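Local coordinates for aspartate aminotransferase (Giardia lamblia, PDB 3MEB), which probably catalyses the pyridoxal 5'-phosphate-dependent transfer of an amino group from L-aspartate to 2-oxoglutarate, giving oxaloacetate and L-glutamate, at residues K50-G55 with E427-Y432; Q273-N278 with E284-L289. All blocks are in the same frame, centred on the assembly; numbering follows the deposited sequence.

Contact 1: residues K50-G55 with E427-Y432; sequences KKVNLG and ESNCDY
The short parallel sheet of the small domain meets the start of the C-terminal helix here: Lys50, just before strand 52-54, and Val52 within it meet Tyr432 in the first turn of helix 430-443 and Asn429 at its N-terminal end. No direct hydrogen bond joins the two segments, and the fit rests on the phenol ring. The aliphatic part of Lys50 lies across that ring. Its CB makes an off-centre CH-pi contact 4.2 Å from the Tyr432 centroid, 29° from the ring normal, and its CD reaches Tyr432 CE1 at 3.6 Å. CG stands beside the backbone N (chi1 -66°), and from there the chain runs extended over the ring and carries the ammonium away from the helix. At the other ortho-meta pair, Lys50 O approaches Tyr432 CE2 to 3.3 Å, while Val52 CG2 lies 3.9 Å from Tyr432 CD2. Thus one ring is shared between an aliphatic chain, a carbonyl oxygen and a methyl group.

The second methyl, Val52 CG1, touches the Asn429 amide at ND2, 3.7 Å away; a chi1 of 78°, with CG between the backbone N and carbonyl carbon, turns the amide toward Val52. The same ND2 gives a hydrogen to a water at 3.2 Å, and this water in turn donates to Lys51 O at 3.0 Å, a water bridge across the contact. Gly424 O also accepts from ND2 and Thr426 N donates to OD1, which fixes the rotation of the amide.

Tyr432 is held from beyond as well, its OH hydrogen-bonded to Trp409 O and its ring edge-to-face with the indole of Trp409. Strand 52-54 pairs with strand 411-413, whose Ile411 touches both Val52 and Tyr432, while Cys430 packs on helix 340-370.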
ATOM      1  N   LYS A  50       9.038  33.304  -9.879  1.00 10.17           N
ATOM      2  CA  LYS A  50       7.844  33.762  -9.140  1.00  9.26           C
ATOM      3  C   LYS A  50       6.677  32.748  -9.093  1.00  8.32           C
ATOM      4  O   LYS A  50       5.552  33.078  -8.644  1.00  7.71           O
ATOM      5  CB  LYS A  50       7.348  35.087  -9.740  1.00  9.30           C
ATOM      6  CG  LYS A  50       8.302  36.271  -9.556  1.00 10.68           C
ATOM      7  CD  LYS A  50       7.643  37.560 -10.027  1.00 12.79           C
ATOM      8  CE  LYS A  50       8.550  38.782  -9.830  1.00 14.94           C
ATOM      9  NZ  LYS A  50       8.310  39.873 -10.831  1.00 15.78           N
ATOM     10  N   LYS A  51       6.949  31.521  -9.511  1.00  6.83           N
ATOM     11  CA  LYS A  51       5.949  30.449  -9.509  1.00  6.45           C
ATOM     12  C   LYS A  51       5.346  30.179  -8.133  1.00  5.57           C
ATOM     13  O   LYS A  51       6.031  30.270  -7.120  1.00  5.34           O
ATOM     14  CB  LYS A  51       6.553  29.141 -10.059  1.00  6.33           C
ATOM     15  CG  LYS A  51       7.701  28.562  -9.269  1.00  6.65           C
ATOM     16  CD  LYS A  51       8.264  27.404 -10.048  1.00  8.35           C
ATOM     17  CE  LYS A  51       9.204  26.526  -9.262  1.00  9.57           C
ATOM     18  NZ  LYS A  51       9.600  25.360 -10.092  1.00  8.54           N
ATOM     19  N   VAL A  52       4.069  29.826  -8.102  1.00  4.93           N
ATOM     20  CA  VAL A  52       3.350  29.613  -6.816  1.00  3.71           C
ATOM     21  C   VAL A  52       2.567  28.320  -6.948  1.00  3.88           C
ATOM     22  O   VAL A  52       1.761  28.187  -7.887  1.00  3.11           O
ATOM     23  CB  VAL A  52       2.358  30.759  -6.478  1.00  4.20           C
ATOM     24  CG1 VAL A  52       1.715  30.513  -5.095  1.00  4.33           C
ATOM     25  CG2 VAL A  52       3.053  32.189  -6.532  1.00  2.00           C
ATOM     26  N   ASN A  53       2.769  27.382  -6.015  1.00  3.00           N
ATOM     27  CA  ASN A  53       2.043  26.108  -6.049  1.00  3.49           C
ATOM     28  C   ASN A  53       0.827  26.147  -5.148  1.00  2.48           C
ATOM     29  O   ASN A  53       0.972  26.117  -3.943  1.00  2.06           O
ATOM     30  CB  ASN A  53       2.948  24.947  -5.605  1.00  3.32           C
ATOM     31  CG  ASN A  53       2.282  23.574  -5.776  1.00  5.61           C
ATOM     32  OD1 ASN A  53       1.129  23.463  -6.239  1.00  2.99           O
ATOM     33  ND2 ASN A  53       3.034  22.498  -5.425  1.00  8.48           N
ATOM     34  N   LEU A  54      -0.380  26.208  -5.714  1.00  2.00           N
ATOM     35  CA  LEU A  54      -1.597  26.313  -4.869  1.00  2.00           C
ATOM     36  C   LEU A  54      -2.512  25.129  -5.207  1.00  2.03           C
ATOM     37  O   LEU A  54      -3.722  25.267  -5.249  1.00  2.20           O
ATOM     38  CB  LEU A  54      -2.326  27.644  -5.134  1.00  2.00           C
ATOM     39  CG  LEU A  54      -1.495  28.905  -4.943  1.00  2.00           C
ATOM     40  CD1 LEU A  54      -2.294  30.175  -5.375  1.00  2.00           C
ATOM     41  CD2 LEU A  54      -1.092  28.994  -3.469  1.00  2.00           C
ATOM     42  N   GLY A  55      -1.895  23.979  -5.448  1.00  2.00           N
ATOM     43  CA  GLY A  55      -2.558  22.802  -6.003  1.00  3.09           C
ATOM     44  C   GLY A  55      -2.894  21.787  -4.932  1.00  2.98           C
ATOM     45  O   GLY A  55      -3.890  21.941  -4.216  1.00  2.46           O
ATOM     46  N   GLU A 427       3.871  35.317   3.022  1.00  7.06           N
ATOM     47  CA  GLU A 427       3.930  36.762   3.087  1.00  9.02           C
ATOM     48  C   GLU A 427       4.533  37.371   1.815  1.00  9.67           C
ATOM     49  O   GLU A 427       4.132  38.455   1.394  1.00 10.15           O
ATOM     50  CB  GLU A 427       4.706  37.211   4.327  1.00  9.82           C
ATOM     51  CG  GLU A 427       4.095  36.664   5.610  1.00 12.63           C
ATOM     52  CD  GLU A 427       3.894  37.722   6.672  1.00 19.58           C
ATOM     53  OE1 GLU A 427       4.919  38.316   7.130  1.00 18.89           O
ATOM     54  OE2 GLU A 427       2.700  37.933   7.038  1.00 21.72           O
ATOM     55  N   SER A 428       5.484  36.673   1.209  1.00 10.47           N
ATOM     56  CA  SER A 428       6.197  37.178   0.040  1.00 11.23           C
ATOM     57  C   SER A 428       5.402  37.100  -1.250  1.00 11.53           C
ATOM     58  O   SER A 428       5.590  37.950  -2.135  1.00 11.02           O
ATOM     59  CB  SER A 428       7.466  36.397  -0.153  1.00 11.87           C
ATOM     60  OG  SER A 428       8.330  36.667   0.930  1.00 15.19           O
ATOM     61  N   ASN A 429       4.539  36.083  -1.360  1.00 10.67           N
ATOM     62  CA  ASN A 429       3.819  35.832  -2.603  1.00 10.08           C
ATOM     63  C   ASN A 429       2.332  36.154  -2.660  1.00 10.23           C
ATOM     64  O   ASN A 429       1.769  36.030  -3.745  1.00 10.73           O
ATOM     65  CB  ASN A 429       4.062  34.382  -3.109  1.00  9.29           C
ATOM     66  CG  ASN A 429       3.246  33.314  -2.369  1.00  8.16           C
ATOM     67  OD1 ASN A 429       2.210  33.579  -1.761  1.00  6.33           O
ATOM     68  ND2 ASN A 429       3.748  32.085  -2.416  1.00  4.51           N
ATOM     69  N   CYS A 430       1.674  36.531  -1.552  1.00 10.20           N
ATOM     70  CA  CYS A 430       0.226  36.788  -1.598  1.00  9.96           C
ATOM     71  C   CYS A 430      -0.129  37.922  -2.550  1.00  9.56           C
ATOM     72  O   CYS A 430      -1.083  37.835  -3.332  1.00  9.12           O
ATOM     73  CB  CYS A 430      -0.351  37.175  -0.220  1.00 11.02           C
ATOM     74  SG  CYS A 430      -0.899  35.838   0.875  1.00 13.38           S
ATOM     75  N   ASP A 431       0.627  39.009  -2.480  1.00  9.64           N
ATOM     76  CA  ASP A 431       0.278  40.151  -3.301  1.00  9.84           C
ATOM     77  C   ASP A 431       0.476  39.834  -4.766  1.00  9.27           C
ATOM     78  O   ASP A 431      -0.243  40.335  -5.612  1.00  9.89           O
ATOM     79  CB  ASP A 431       1.068  41.389  -2.914  1.00  9.75           C
ATOM     80  CG  ASP A 431       0.378  42.638  -3.360  1.00 10.89           C
ATOM     81  OD1 ASP A 431      -0.777  42.865  -2.933  1.00 15.93           O
ATOM     82  OD2 ASP A 431       0.962  43.365  -4.183  1.00 11.80           O
ATOM     83  N   TYR A 432       1.461  38.997  -5.060  1.00  8.90           N
ATOM     84  CA  TYR A 432       1.649  38.513  -6.407  1.00  8.03           C
ATOM     85  C   TYR A 432       0.423  37.722  -6.873  1.00  7.85           C
ATOM     86  O   TYR A 432      -0.101  37.959  -7.969  1.00  8.14           O
ATOM     87  CB  TYR A 432       2.904  37.658  -6.466  1.00  8.00           C
ATOM     88  CG  TYR A 432       3.193  37.070  -7.808  1.00  7.64           C
ATOM     89  CD1 TYR A 432       3.829  37.819  -8.803  1.00  8.44           C
ATOM     90  CD2 TYR A 432       2.851  35.739  -8.094  1.00  8.44           C
ATOM     91  CE1 TYR A 432       4.095  37.270 -10.053  1.00  8.45           C
ATOM     92  CE2 TYR A 432       3.137  35.175  -9.347  1.00  8.36           C
ATOM     93  CZ  TYR A 432       3.755  35.942 -10.310  1.00  8.01           C
ATOM     94  OH  TYR A 432       4.026  35.384 -11.526  1.00  6.77           O
TER
HETATM   95  O   HOH W   1       6.158  31.001  -4.166  1.00 20.81           O

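Contact 2: residues Q273-N278 with E284-L289; sequences QSFSKN and ERIGCL. With SO4 (sulfate ion), chain E; SO4 (sulfate ion), chain C.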
ATOM      1  N   GLN A 273      -9.196   7.104   8.212  1.00  2.00           N
ATOM      2  CA  GLN A 273      -8.454   8.126   8.981  1.00  2.00           C
ATOM      3  C   GLN A 273      -7.050   8.308   8.422  1.00  2.00           C
ATOM      4  O   GLN A 273      -6.257   7.367   8.461  1.00  4.36           O
ATOM      5  CB  GLN A 273      -8.423   7.700  10.446  1.00  2.00           C
ATOM      6  CG  GLN A 273      -7.560   8.613  11.371  1.00  2.65           C
ATOM      7  CD  GLN A 273      -7.433   8.064  12.781  1.00  2.00           C
ATOM      8  OE1 GLN A 273      -7.509   6.850  12.998  1.00  3.87           O
ATOM      9  NE2 GLN A 273      -7.196   8.943  13.735  1.00  2.00           N
ATOM     10  N   SER A 274      -6.754   9.477   7.866  1.00  2.00           N
ATOM     11  CA  SER A 274      -5.428   9.786   7.267  1.00  2.00           C
ATOM     12  C   SER A 274      -4.558  10.612   8.205  1.00  2.00           C
ATOM     13  O   SER A 274      -5.059  11.531   8.872  1.00  2.00           O
ATOM     14  CB  SER A 274      -5.627  10.560   5.951  1.00  2.00           C
ATOM     15  OG  SER A 274      -4.449  11.268   5.530  1.00  2.49           O
ATOM     16  N   PHE A 275      -3.279  10.265   8.275  1.00  2.00           N
ATOM     17  CA  PHE A 275      -2.268  11.075   8.970  1.00  2.00           C
ATOM     18  C   PHE A 275      -1.318  11.792   7.977  1.00  2.00           C
ATOM     19  O   PHE A 275      -0.270  12.320   8.353  1.00  2.00           O
ATOM     20  CB  PHE A 275      -1.494  10.197   9.957  1.00  2.00           C
ATOM     21  CG  PHE A 275      -2.374   9.502  10.989  1.00  2.00           C
ATOM     22  CD1 PHE A 275      -3.252  10.238  11.759  1.00  2.09           C
ATOM     23  CD2 PHE A 275      -2.339   8.112  11.161  1.00  2.03           C
ATOM     24  CE1 PHE A 275      -4.097   9.602  12.723  1.00  2.00           C
ATOM     25  CE2 PHE A 275      -3.170   7.465  12.097  1.00  2.00           C
ATOM     26  CZ  PHE A 275      -4.041   8.228  12.894  1.00  2.00           C
ATOM     27  N   SER A 276      -1.740  11.914   6.725  1.00  2.19           N
ATOM     28  CA  SER A 276      -0.938  12.625   5.717  1.00  2.22           C
ATOM     29  C   SER A 276      -0.797  14.125   6.015  1.00  2.85           C
ATOM     30  O   SER A 276       0.291  14.716   5.830  1.00  3.79           O
ATOM     31  CB  SER A 276      -1.557  12.489   4.334  1.00  2.00           C
ATOM     32  OG  SER A 276      -1.384  11.184   3.823  1.00  4.38           O
ATOM     33  N   LYS A 277      -1.885  14.746   6.445  1.00  2.07           N
ATOM     34  CA  LYS A 277      -1.892  16.192   6.572  1.00  3.40           C
ATOM     35  C   LYS A 277      -1.627  16.636   8.003  1.00  3.02           C
ATOM     36  O   LYS A 277      -0.777  17.484   8.236  1.00  3.40           O
ATOM     37  CB  LYS A 277      -3.202  16.771   6.060  1.00  4.94           C
ATOM     38  CG  LYS A 277      -3.363  16.638   4.535  1.00  6.58           C
ATOM     39  CD  LYS A 277      -4.282  15.544   4.185  1.00  9.68           C
ATOM     40  CE  LYS A 277      -4.800  15.721   2.756  1.00 11.18           C
ATOM     41  NZ  LYS A 277      -3.755  15.771   1.693  1.00 14.87           N
ATOM     42  N   ASN A 278      -2.358  16.078   8.970  1.00  2.42           N
ATOM     43  CA  ASN A 278      -2.146  16.498  10.340  1.00  2.00           C
ATOM     44  C   ASN A 278      -0.755  16.140  10.902  1.00  2.00           C
ATOM     45  O   ASN A 278      -0.154  16.981  11.579  1.00  2.00           O
ATOM     46  CB  ASN A 278      -3.292  16.093  11.290  1.00  2.00           C
ATOM     47  CG  ASN A 278      -3.646  14.629  11.238  1.00  2.00           C
ATOM     48  OD1 ASN A 278      -2.857  13.776  10.837  1.00  2.00           O
ATOM     49  ND2 ASN A 278      -4.904  14.325  11.635  1.00  2.26           N
ATOM     50  N   GLU A 284       4.761   8.747   3.671  1.00  2.00           N
ATOM     51  CA  GLU A 284       4.868   7.504   4.444  1.00  2.00           C
ATOM     52  C   GLU A 284       3.671   6.564   4.235  1.00  2.00           C
ATOM     53  O   GLU A 284       3.787   5.364   4.485  1.00  2.26           O
ATOM     54  CB  GLU A 284       5.002   7.758   5.954  1.00  2.00           C
ATOM     55  CG  GLU A 284       6.142   8.707   6.329  1.00  2.00           C
ATOM     56  CD  GLU A 284       7.514   8.129   6.162  1.00  2.00           C
ATOM     57  OE1 GLU A 284       7.652   6.963   5.779  1.00  4.80           O
ATOM     58  OE2 GLU A 284       8.487   8.851   6.462  1.00  3.04           O
ATOM     59  N   ARG A 285       2.544   7.117   3.807  1.00  2.00           N
ATOM     60  CA  ARG A 285       1.308   6.354   3.543  1.00  2.00           C
ATOM     61  C   ARG A 285       0.733   5.646   4.791  1.00  2.00           C
ATOM     62  O   ARG A 285       0.624   4.400   4.859  1.00  2.00           O
ATOM     63  CB  ARG A 285       1.525   5.333   2.413  1.00  2.00           C
ATOM     64  CG  ARG A 285       2.269   5.849   1.189  1.00  2.37           C
ATOM     65  CD  ARG A 285       1.691   7.138   0.580  1.00  2.52           C
ATOM     66  NE  ARG A 285       0.311   6.985   0.169  1.00  2.00           N
ATOM     67  CZ  ARG A 285      -0.670   7.817   0.507  1.00  2.00           C
ATOM     68  NH1 ARG A 285      -0.416   8.867   1.271  1.00  2.25           N
ATOM     69  NH2 ARG A 285      -1.913   7.607   0.078  1.00  2.00           N
ATOM     70  N   ILE A 286       0.352   6.453   5.761  1.00  2.13           N
ATOM     71  CA  ILE A 286      -0.032   5.958   7.072  1.00  2.70           C
ATOM     72  C   ILE A 286      -1.408   6.473   7.436  1.00  2.10           C
ATOM     73  O   ILE A 286      -1.685   7.686   7.403  1.00  2.00           O
ATOM     74  CB  ILE A 286       1.021   6.240   8.193  1.00  3.73           C
ATOM     75  CG1 ILE A 286       0.578   5.592   9.514  1.00  4.79           C
ATOM     76  CG2 ILE A 286       1.299   7.781   8.423  1.00  2.00           C
ATOM     77  CD1 ILE A 286       0.418   4.046   9.477  1.00  2.00           C
ATOM     78  N   GLY A 287      -2.291   5.517   7.725  1.00  2.10           N
ATOM     79  CA  GLY A 287      -3.652   5.797   8.137  1.00  2.00           C
ATOM     80  C   GLY A 287      -4.256   4.578   8.801  1.00  2.00           C
ATOM     81  O   GLY A 287      -3.574   3.580   9.015  1.00  2.00           O
ATOM     82  N   CYS A 288      -5.546   4.670   9.133  1.00  2.00           N
ATOM     83  CA  CYS A 288      -6.251   3.586   9.813  1.00  2.00           C
ATOM     84  C   CYS A 288      -7.710   3.571   9.397  1.00  2.00           C
ATOM     85  O   CYS A 288      -8.330   4.652   9.247  1.00  2.96           O
ATOM     86  CB  CYS A 288      -6.169   3.770  11.317  1.00  2.00           C
ATOM     87  SG  CYS A 288      -6.548   2.293  12.305  1.00  2.00           S
ATOM     88  N   LEU A 289      -8.231   2.356   9.247  1.00  2.00           N
ATOM     89  CA  LEU A 289      -9.654   2.096   8.976  1.00  2.00           C
ATOM     90  C   LEU A 289     -10.320   1.612  10.265  1.00  2.00           C
ATOM     91  O   LEU A 289      -9.777   0.710  10.954  1.00  2.00           O
ATOM     92  CB  LEU A 289      -9.815   1.050   7.901  1.00  2.00           C
ATOM     93  CG  LEU A 289     -11.232   0.693   7.455  1.00  2.00           C
ATOM     94  CD1 LEU A 289     -12.037   1.961   7.030  1.00  2.00           C
ATOM     95  CD2 LEU A 289     -11.132  -0.318   6.317  1.00  2.00           C
TER
HETATM   96  S   SO4 E 500      -4.059  10.196   1.520  0.75 12.73           S
HETATM   97  O1  SO4 E 500      -4.842  10.202   2.734  0.75 12.76           O
HETATM   98  O2  SO4 E 500      -4.555  11.274   0.698  0.75 14.33           O
HETATM   99  O3  SO4 E 500      -2.655  10.483   1.810  0.75 11.53           O
HETATM  100  O4  SO4 E 500      -4.249   8.954   0.798  0.75  8.92           O
HETATM  101  S   SO4 C 501      -5.693  16.752  -2.123  1.00 16.77           S
HETATM  102  O1  SO4 C 501      -7.155  16.899  -2.299  1.00 18.97           O
HETATM  103  O2  SO4 C 501      -4.941  17.766  -2.849  1.00 15.32           O
HETATM  104  O3  SO4 C 501      -5.408  16.801  -0.707  1.00 22.22           O
HETATM  105  O4  SO4 C 501      -5.363  15.437  -2.624  1.00 23.68           O
HETATM  106  O   HOH W   2       0.520   9.343   4.984  1.00  4.14           O
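Gln273 and Cys288 form an antiparallel hydrogen-bonded pair, with Gln273 N to Cys288 O at 2.8 Å and Cys288 N to Gln273 O at 2.9 Å. Beyond Gly287 the ladder ends with Phe275 N donating to Ile286 O at 3.2 Å, and the backbones part round the phosphate pocket of the cofactor. Arg285 shows how a residue past the strand end returns to it. Its CB points away from 273-278, but CG stands beside the backbone N, and bends at chi2 (-52°) and chi3 (-59°) curl the chain back. NE bonds weakly to Met324 O of the second subunit. NH1 gives a nearly straight bond to a sulfate oxygen, O3, at 2.8 Å (171°), and also reaches Tyr282 O. NH2 donates to sulfate O4 at 2.8 Å and to Trp322 O of the second subunit. The sulfate sits at the edge of the guanidinium, its sulfur in that plane, and probably stands where the cofactor phosphate goes. Ser274 and Ser276 line the same anion, and Ser276 N bonds to Ser274 OG in an ST turn. A water donating to Ser276 OG at 2.9 Å accepts from Ile286 N.

In the mixed sheet, strand 287-292 runs antiparallel to both its neighbours, 120-125 and 269-274. Gln273 and Cys288 direct their side chains onto helix 97-108, while Ile286 packs against helices 97-108 and 327-337.

Overall arrangement
Contact 1 closes a long loop of the chain within which contact 2 is nested. Their centres lie 27 Å apart and their nearest atoms about 9 Å, without touching. One is partly buried packing away from the cofactor; the other is buried and supplies four residues of the pyridoxal-phosphate pocket, with its centre about 9 Å from that of the chain. The active site nevertheless spans the gap. Lys277 of contact 2 hydrogen-bonds to Gly57 O, just beyond the strand of contact 1, and to a second sulfate, and Gly55 O accepts from Arg419, which also binds a sulfate. Tyr90 of the second subunit also bonds to Lys277, so the pocket is completed across the homodimer.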